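Local coordinates for beta-ketoacyl-[acyl-carrier-protein] synthase III (Pseudomonas aeruginosa, PDB 2X3E) that probably catalyses the first condensation of bacterial fatty acid synthesis, joining an acetyl group from acetyl-CoA to malonyl-ACP with loss of carbon dioxide, at residues T145-F157 / G205-A217. The protein carries 1 engineered substitution. Numbering follows the deposited sequence.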
ATOM      1  N   THR A 145      -4.596  -7.006  17.472  1.00 20.43           N
ATOM      2  CA  THR A 145      -5.013  -8.119  16.621  1.00 20.23           C
ATOM      3  C   THR A 145      -4.717  -9.498  17.222  1.00 20.62           C
ATOM      4  O   THR A 145      -5.004 -10.519  16.599  1.00 20.89           O
ATOM      5  CB  THR A 145      -4.308  -8.031  15.241  1.00 19.37           C
ATOM      6  OG1 THR A 145      -2.939  -8.444  15.367  1.00 19.13           O
ATOM      7  CG2 THR A 145      -4.351  -6.602  14.694  1.00 18.70           C
ATOM      8  N   LEU A 146      -4.147  -9.536  18.422  1.00 20.62           N
ATOM      9  CA  LEU A 146      -3.762 -10.805  19.030  1.00 21.02           C
ATOM     10  C   LEU A 146      -4.928 -11.428  19.785  1.00 22.24           C
ATOM     11  O   LEU A 146      -5.755 -10.722  20.365  1.00 21.99           O
ATOM     12  CB  LEU A 146      -2.574 -10.611  19.974  1.00 20.87           C
ATOM     13  CG  LEU A 146      -1.310 -10.029  19.332  1.00 19.88           C
ATOM     14  CD1 LEU A 146      -0.159  -9.959  20.335  1.00 20.30           C
ATOM     15  CD2 LEU A 146      -0.895 -10.835  18.088  1.00 19.02           C
ATOM     16  N   ASP A 147      -4.984 -12.756  19.761  1.00 23.10           N
ATOM     17  CA  ASP A 147      -5.903 -13.510  20.596  1.00 24.69           C
ATOM     18  C   ASP A 147      -5.487 -13.286  22.048  1.00 25.60           C
ATOM     19  O   ASP A 147      -4.347 -13.586  22.402  1.00 25.29           O
ATOM     20  CB  ASP A 147      -5.815 -14.998  20.240  1.00 25.11           C
ATOM     21  CG  ASP A 147      -6.826 -15.860  20.984  1.00 26.96           C
ATOM     22  OD1 ASP A 147      -7.384 -15.434  22.021  1.00 27.61           O
ATOM     23  OD2 ASP A 147      -7.055 -16.991  20.517  1.00 27.74           O
ATOM     24  N   PRO A 148      -6.398 -12.752  22.889  1.00 26.96           N
ATOM     25  CA  PRO A 148      -6.095 -12.534  24.312  1.00 27.96           C
ATOM     26  C   PRO A 148      -5.575 -13.772  25.041  1.00 28.91           C
ATOM     27  O   PRO A 148      -4.814 -13.641  25.998  1.00 29.44           O
ATOM     28  CB  PRO A 148      -7.451 -12.124  24.903  1.00 28.93           C
ATOM     29  CG  PRO A 148      -8.201 -11.553  23.775  1.00 28.45           C
ATOM     30  CD  PRO A 148      -7.763 -12.304  22.554  1.00 27.11           C
ATOM     31  N   ALA A 149      -5.990 -14.955  24.594  1.00 29.63           N
ATOM     32  CA  ALA A 149      -5.660 -16.211  25.269  1.00 30.67           C
ATOM     33  C   ALA A 149      -4.391 -16.872  24.728  1.00 30.56           C
ATOM     34  O   ALA A 149      -3.972 -17.907  25.247  1.00 31.42           O
ATOM     35  CB  ALA A 149      -6.826 -17.170  25.149  1.00 31.69           C
ATOM     36  N   ASP A 150      -3.779 -16.285  23.699  1.00 29.59           N
ATOM     37  CA  ASP A 150      -2.631 -16.900  23.035  1.00 29.47           C
ATOM     38  C   ASP A 150      -1.300 -16.404  23.607  1.00 29.21           C
ATOM     39  O   ASP A 150      -0.863 -15.289  23.313  1.00 28.42           O
ATOM     40  CB  ASP A 150      -2.673 -16.633  21.531  1.00 28.64           C
ATOM     41  CG  ASP A 150      -1.686 -17.486  20.768  1.00 29.64           C
ATOM     42  OD1 ASP A 150      -0.591 -16.989  20.433  1.00 28.02           O
ATOM     43  OD2 ASP A 150      -2.001 -18.679  20.538  1.00 34.09           O
ATOM     44  N   ARG A 151      -0.642 -17.250  24.393  1.00 29.95           N
ATOM     45  CA  ARG A 151       0.592 -16.851  25.064  1.00 30.15           C
ATOM     46  C   ARG A 151       1.785 -16.689  24.116  1.00 28.70           C
ATOM     47  O   ARG A 151       2.636 -15.841  24.358  1.00 28.43           O
ATOM     48  CB  ARG A 151       0.935 -17.815  26.202  1.00 31.76           C
ATOM     49  CG  ARG A 151       1.388 -19.192  25.778  1.00 33.81           C
ATOM     50  CD  ARG A 151       1.633 -20.064  27.002  1.00 37.25           C
ATOM     51  NE  ARG A 151       2.028 -21.428  26.648  1.00 39.89           N
ATOM     52  CZ  ARG A 151       1.298 -22.528  26.842  1.00 42.86           C
ATOM     53  NH1 ARG A 151       0.090 -22.477  27.401  1.00 44.71           N
ATOM     54  NH2 ARG A 151       1.789 -23.707  26.474  1.00 43.89           N
ATOM     55  N   SER A 152       1.841 -17.487  23.048  1.00 28.14           N
ATOM     56  CA  SER A 152       2.968 -17.435  22.100  1.00 27.19           C
ATOM     57  C   SER A 152       3.072 -16.106  21.355  1.00 25.61           C
ATOM     58  O   SER A 152       4.155 -15.512  21.292  1.00 25.53           O
ATOM     59  CB  SER A 152       2.884 -18.575  21.078  1.00 27.39           C
ATOM     60  OG  SER A 152       3.033 -19.829  21.710  1.00 29.28           O
ATOM     61  N   THR A 153       1.968 -15.644  20.774  1.00 24.40           N
ATOM     62  CA  THR A 153       1.984 -14.381  20.033  1.00 22.93           C
ATOM     63  C   THR A 153       2.046 -13.169  20.960  1.00 22.34           C
ATOM     64  O   THR A 153       2.737 -12.197  20.662  1.00 21.47           O
ATOM     65  CB  THR A 153       0.780 -14.223  19.069  1.00 22.57           C
ATOM     66  OG1 THR A 153      -0.448 -14.394  19.786  1.00 22.96           O
ATOM     67  CG2 THR A 153       0.864 -15.234  17.932  1.00 22.77           C
ATOM     68  N   ARG A 154       1.329 -13.219  22.078  1.00 22.69           N
ATOM     69  CA  ARG A 154       1.368 -12.119  23.044  1.00 22.59           C
ATOM     70  C   ARG A 154       2.743 -11.958  23.703  1.00 22.75           C
ATOM     71  O   ARG A 154       3.130 -10.849  24.068  1.00 22.41           O
ATOM     72  CB  ARG A 154       0.272 -12.280  24.095  1.00 23.44           C
ATOM     73  CG  ARG A 154      -1.122 -12.098  23.507  1.00 23.22           C
ATOM     74  CD  ARG A 154      -2.165 -11.973  24.581  1.00 24.05           C
ATOM     75  NE  ARG A 154      -1.947 -10.774  25.384  1.00 23.69           N
ATOM     76  CZ  ARG A 154      -2.449 -10.574  26.600  1.00 24.34           C
ATOM     77  NH1 ARG A 154      -3.214 -11.491  27.183  1.00 26.14           N
ATOM     78  NH2 ARG A 154      -2.174  -9.446  27.241  1.00 24.24           N
ATOM     79  N   ALA A 155       3.482 -13.060  23.832  1.00 23.20           N
ATOM     80  CA  ALA A 155       4.856 -13.008  24.342  1.00 23.55           C
ATOM     81  C   ALA A 155       5.822 -12.342  23.351  1.00 22.52           C
ATOM     82  O   ALA A 155       6.825 -11.762  23.762  1.00 22.82           O
ATOM     83  CB  ALA A 155       5.345 -14.410  24.695  1.00 24.31           C
ATOM     84  N   LEU A 156       5.513 -12.411  22.058  1.00 21.87           N
ATOM     85  CA  LEU A 156       6.438 -11.978  21.010  1.00 21.07           C
ATOM     86  C   LEU A 156       6.176 -10.551  20.517  1.00 20.19           C
ATOM     87  O   LEU A 156       7.112  -9.758  20.364  1.00 19.37           O
ATOM     88  CB  LEU A 156       6.358 -12.951  19.824  1.00 21.00           C
ATOM     89  CG  LEU A 156       7.229 -12.691  18.590  1.00 20.51           C
ATOM     90  CD1 LEU A 156       8.698 -12.665  18.970  1.00 20.69           C
ATOM     91  CD2 LEU A 156       6.961 -13.762  17.530  1.00 20.91           C
ATOM     92  N   PHE A 157       4.910 -10.228  20.268  1.00 19.84           N
ATOM     93  CA  PHE A 157       4.565  -9.023  19.516  1.00 19.38           C
ATOM     94  C   PHE A 157       4.354  -7.774  20.371  1.00 19.29           C
ATOM     95  O   PHE A 157       3.738  -7.819  21.432  1.00 20.12           O
ATOM     96  CB  PHE A 157       3.337  -9.264  18.620  1.00 18.93           C
ATOM     97  CG  PHE A 157       3.632 -10.128  17.431  1.00 18.70           C
ATOM     98  CD1 PHE A 157       4.281  -9.603  16.326  1.00 17.98           C
ATOM     99  CD2 PHE A 157       3.285 -11.470  17.425  1.00 18.38           C
ATOM    100  CE1 PHE A 157       4.580 -10.398  15.232  1.00 18.11           C
ATOM    101  CE2 PHE A 157       3.577 -12.267  16.337  1.00 18.87           C
ATOM    102  CZ  PHE A 157       4.222 -11.729  15.234  1.00 18.09           C
ATOM    103  N   GLY A 205     -20.650  -5.579  14.787  1.00 42.78           N
ATOM    104  CA  GLY A 205     -19.755  -4.599  15.393  1.00 42.01           C
ATOM    105  C   GLY A 205     -18.736  -5.260  16.306  1.00 41.62           C
ATOM    106  O   GLY A 205     -18.131  -4.600  17.152  1.00 41.39           O
ATOM    107  N   GLN A 206     -18.554  -6.568  16.127  1.00 41.56           N
ATOM    108  CA  GLN A 206     -17.588  -7.345  16.893  1.00 41.22           C
ATOM    109  C   GLN A 206     -16.908  -8.330  15.957  1.00 40.05           C
ATOM    110  O   GLN A 206     -17.580  -9.084  15.243  1.00 40.39           O
ATOM    111  CB  GLN A 206     -18.279  -8.109  18.026  1.00 42.65           C
ATOM    112  CG  GLN A 206     -17.356  -8.490  19.188  1.00 43.75           C
ATOM    113  CD  GLN A 206     -16.314  -9.553  18.847  1.00 44.41           C
ATOM    114  OE1 GLN A 206     -15.150  -9.431  19.227  1.00 44.91           O
ATOM    115  NE2 GLN A 206     -16.729 -10.603  18.141  1.00 46.23           N
ATOM    116  N   ALA A 207     -15.580  -8.325  15.973  1.00 38.31           N
ATOM    117  CA  ALA A 207     -14.794  -9.267  15.186  1.00 37.33           C
ATOM    118  C   ALA A 207     -13.904 -10.106  16.096  1.00 36.85           C
ATOM    119  O   ALA A 207     -13.494  -9.653  17.164  1.00 36.94           O
ATOM    120  CB  ALA A 207     -13.957  -8.518  14.160  1.00 36.05           C
ATOM    121  N   SER A 208     -13.627 -11.338  15.672  1.00 36.27           N
ATOM    122  CA  SER A 208     -12.667 -12.212  16.348  1.00 35.53           C
ATOM    123  C   SER A 208     -11.585 -12.646  15.354  1.00 34.08           C
ATOM    124  O   SER A 208     -11.110 -13.785  15.391  1.00 34.01           O
ATOM    125  CB  SER A 208     -13.377 -13.436  16.935  1.00 36.90           C
ATOM    126  OG  SER A 208     -14.434 -13.046  17.797  1.00 38.03           O
ATOM    127  N   ASN A 209     -11.194 -11.724  14.469  1.00 32.18           N
ATOM    128  CA  ASN A 209     -10.178 -12.007  13.454  1.00 30.78           C
ATOM    129  C   ASN A 209      -8.772 -11.783  14.021  1.00 29.51           C
ATOM    130  O   ASN A 209      -8.224 -10.676  13.957  1.00 29.09           O
ATOM    131  CB  ASN A 209     -10.424 -11.190  12.170  1.00 30.21           C
ATOM    132  CG  ASN A 209     -10.411  -9.680  12.400  1.00 29.94           C
ATOM    133  OD1 ASN A 209     -11.037  -9.172  13.331  1.00 29.42           O
ATOM    134  ND2 ASN A 209      -9.712  -8.956  11.528  1.00 28.78           N
ATOM    135  N   TYR A 210      -8.212 -12.842  14.603  1.00 28.85           N
ATOM    136  CA  TYR A 210      -6.940 -12.757  15.310  1.00 27.64           C
ATOM    137  C   TYR A 210      -5.770 -13.202  14.444  1.00 26.48           C
ATOM    138  O   TYR A 210      -5.913 -14.068  13.575  1.00 26.53           O
ATOM    139  CB  TYR A 210      -6.957 -13.623  16.574  1.00 28.32           C
ATOM    140  CG  TYR A 210      -7.996 -13.245  17.614  1.00 28.86           C
ATOM    141  CD1 TYR A 210      -8.782 -14.220  18.220  1.00 30.09           C
ATOM    142  CD2 TYR A 210      -8.185 -11.918  17.998  1.00 28.06           C
ATOM    143  CE1 TYR A 210      -9.735 -13.889  19.181  1.00 31.05           C
ATOM    144  CE2 TYR A 210      -9.136 -11.576  18.959  1.00 29.56           C
ATOM    145  CZ  TYR A 210      -9.908 -12.569  19.545  1.00 30.86           C
ATOM    146  OH  TYR A 210     -10.849 -12.247  20.497  1.00 31.99           O
ATOM    147  N   PHE A 211      -4.604 -12.625  14.713  1.00 25.21           N
ATOM    148  CA  PHE A 211      -3.379 -13.032  14.040  1.00 24.20           C
ATOM    149  C   PHE A 211      -3.021 -14.461  14.444  1.00 25.14           C
ATOM    150  O   PHE A 211      -3.094 -14.816  15.628  1.00 25.27           O
ATOM    151  CB  PHE A 211      -2.225 -12.100  14.397  1.00 23.58           C
ATOM    152  CG  PHE A 211      -0.899 -12.538  13.831  1.00 22.30           C
ATOM    153  CD1 PHE A 211       0.048 -13.151  14.639  1.00 22.67           C
ATOM    154  CD2 PHE A 211      -0.609 -12.355  12.484  1.00 21.13           C
ATOM    155  CE1 PHE A 211       1.266 -13.560  14.119  1.00 22.38           C
ATOM    156  CE2 PHE A 211       0.602 -12.759  11.959  1.00 20.99           C
ATOM    157  CZ  PHE A 211       1.540 -13.369  12.775  1.00 21.16           C
ATOM    158  N   ARG A 212      -2.656 -15.275  13.457  1.00 25.30           N
ATOM    159  CA  ARG A 212      -2.132 -16.610  13.713  1.00 26.51           C
ATOM    160  C   ARG A 212      -0.849 -16.837  12.931  1.00 26.41           C
ATOM    161  O   ARG A 212      -0.662 -16.285  11.839  1.00 24.82           O
ATOM    162  CB  ARG A 212      -3.165 -17.694  13.381  1.00 27.61           C
ATOM    163  CG  ARG A 212      -3.585 -17.796  11.923  1.00 28.63           C
ATOM    164  CD  ARG A 212      -4.265 -19.141  11.665  1.00 31.72           C
ATOM    165  NE  ARG A 212      -5.046 -19.157  10.428  1.00 33.22           N
ATOM    166  CZ  ARG A 212      -4.544 -19.286   9.199  1.00 33.81           C
ATOM    167  NH1 ARG A 212      -3.235 -19.407   8.995  1.00 32.55           N
ATOM    168  NH2 ARG A 212      -5.370 -19.295   8.155  1.00 35.39           N
ATOM    169  N   MET A 213       0.039 -17.645  13.504  1.00 27.50           N
ATOM    170  CA  MET A 213       1.266 -18.023  12.825  1.00 28.22           C
ATOM    171  C   MET A 213       1.668 -19.454  13.141  1.00 29.51           C
ATOM    172  O   MET A 213       1.482 -19.932  14.263  1.00 29.86           O
ATOM    173  CB  MET A 213       2.407 -17.073  13.196  1.00 27.78           C
ATOM    174  CG  MET A 213       2.830 -17.109  14.656  1.00 29.96           C
ATOM    175  SD  MET A 213       4.111 -15.891  15.023  1.00 33.49           S
ATOM    176  CE  MET A 213       5.326 -16.259  13.759  1.00 31.23           C
ATOM    177  N   ASP A 214       2.218 -20.118  12.128  1.00 30.35           N
ATOM    178  CA  ASP A 214       2.842 -21.423  12.268  1.00 31.93           C
ATOM    179  C   ASP A 214       4.296 -21.193  12.685  1.00 32.15           C
ATOM    180  O   ASP A 214       5.183 -21.091  11.841  1.00 31.84           O
ATOM    181  CB  ASP A 214       2.752 -22.176  10.930  1.00 32.14           C
ATOM    182  CG  ASP A 214       3.172 -23.629  11.035  1.00 33.67           C
ATOM    183  OD1 ASP A 214       4.065 -23.959  11.848  1.00 34.92           O
ATOM    184  OD2 ASP A 214       2.612 -24.447  10.279  1.00 34.53           O
ATOM    185  N   GLY A 215       4.524 -21.102  13.992  1.00 33.18           N
ATOM    186  CA  GLY A 215       5.826 -20.729  14.545  1.00 33.57           C
ATOM    187  C   GLY A 215       6.993 -21.575  14.067  1.00 34.48           C
ATOM    188  O   GLY A 215       8.016 -21.040  13.627  1.00 34.02           O
ATOM    189  N   LYS A 216       6.845 -22.896  14.160  1.00 35.89           N
ATOM    190  CA  LYS A 216       7.889 -23.823  13.719  1.00 36.78           C
ATOM    191  C   LYS A 216       8.228 -23.611  12.245  1.00 36.08           C
ATOM    192  O   LYS A 216       9.395 -23.420  11.894  1.00 36.53           O
ATOM    193  CB  LYS A 216       7.458 -25.273  13.955  1.00 38.17           C
ATOM    194  CG  LYS A 216       8.560 -26.298  13.675  1.00 39.63           C
ATOM    195  CD  LYS A 216       8.320 -27.616  14.405  1.00 42.12           C
ATOM    196  CE  LYS A 216       9.579 -28.476  14.438  1.00 43.13           C
ATOM    197  NZ  LYS A 216       9.485 -29.562  15.457  1.00 45.05           N
ATOM    198  N   ALA A 217       7.202 -23.616  11.398  1.00 35.39           N
ATOM    199  CA  ALA A 217       7.378 -23.437   9.953  1.00 34.52           C
ATOM    200  C   ALA A 217       7.934 -22.062   9.573  1.00 33.09           C
ATOM    201  O   ALA A 217       8.586 -21.913   8.534  1.00 33.18           O
ATOM    202  CB  ALA A 217       6.054 -23.676   9.231  1.00 34.60           C
TER
HETATM  203  O   HOH W   1      -2.751 -13.974  18.225  1.00 14.29           O
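F211 and F157 meet in the buried half of this contact: CE1 of F211 comes 3.5 Å from CE2 of F157, and the two ring planes stand at 77°. F211 has CG opposite its own backbone N (chi1 175°), which places the ring against F157 and brings its edge up to the methyl CG2 of T153, 4.0 Å from F211 CD1. Further along, M213 brings SD to the edge of the F157 ring, a Met-aromatic contact 3.9 Å from F157 CE2.

At the other end Y210 lies flat against the chain. CA of D147 sits over the middle of one ring face in a CH-pi contact, 3.7 Å from the centroid, and the D147 carboxylate is turned only 18° from the ring plane; P148 CD reaches Y210 CZ. The backbones are tied between these two clusters by F211 N to T145 O, 2.9 Å and nearly straight. One water then bridges D147 N, T153 OG1 and F211 O, accepting from the first and donating to the other two.

In this thiolase-fold enzyme, the contact joins the loop and short helix 151-156 to strand 212-213, which pairs with strand 192-195. F157 also touches N280, a predicted active-site residue, so the cluster probably lies against the catalytic site.

Behind the first shell, D150 N-caps the helix: its OD1 accepts from both T153 N and T153 OG1, orienting the hydroxyl, which gives its proton to D150 and accepts a hydrogen bond from the water. D147 OD1 closes an Asx turn with A149 N. F142 packs on both F211 and F157, and its carbonyl oxygen bonds T145 OG1.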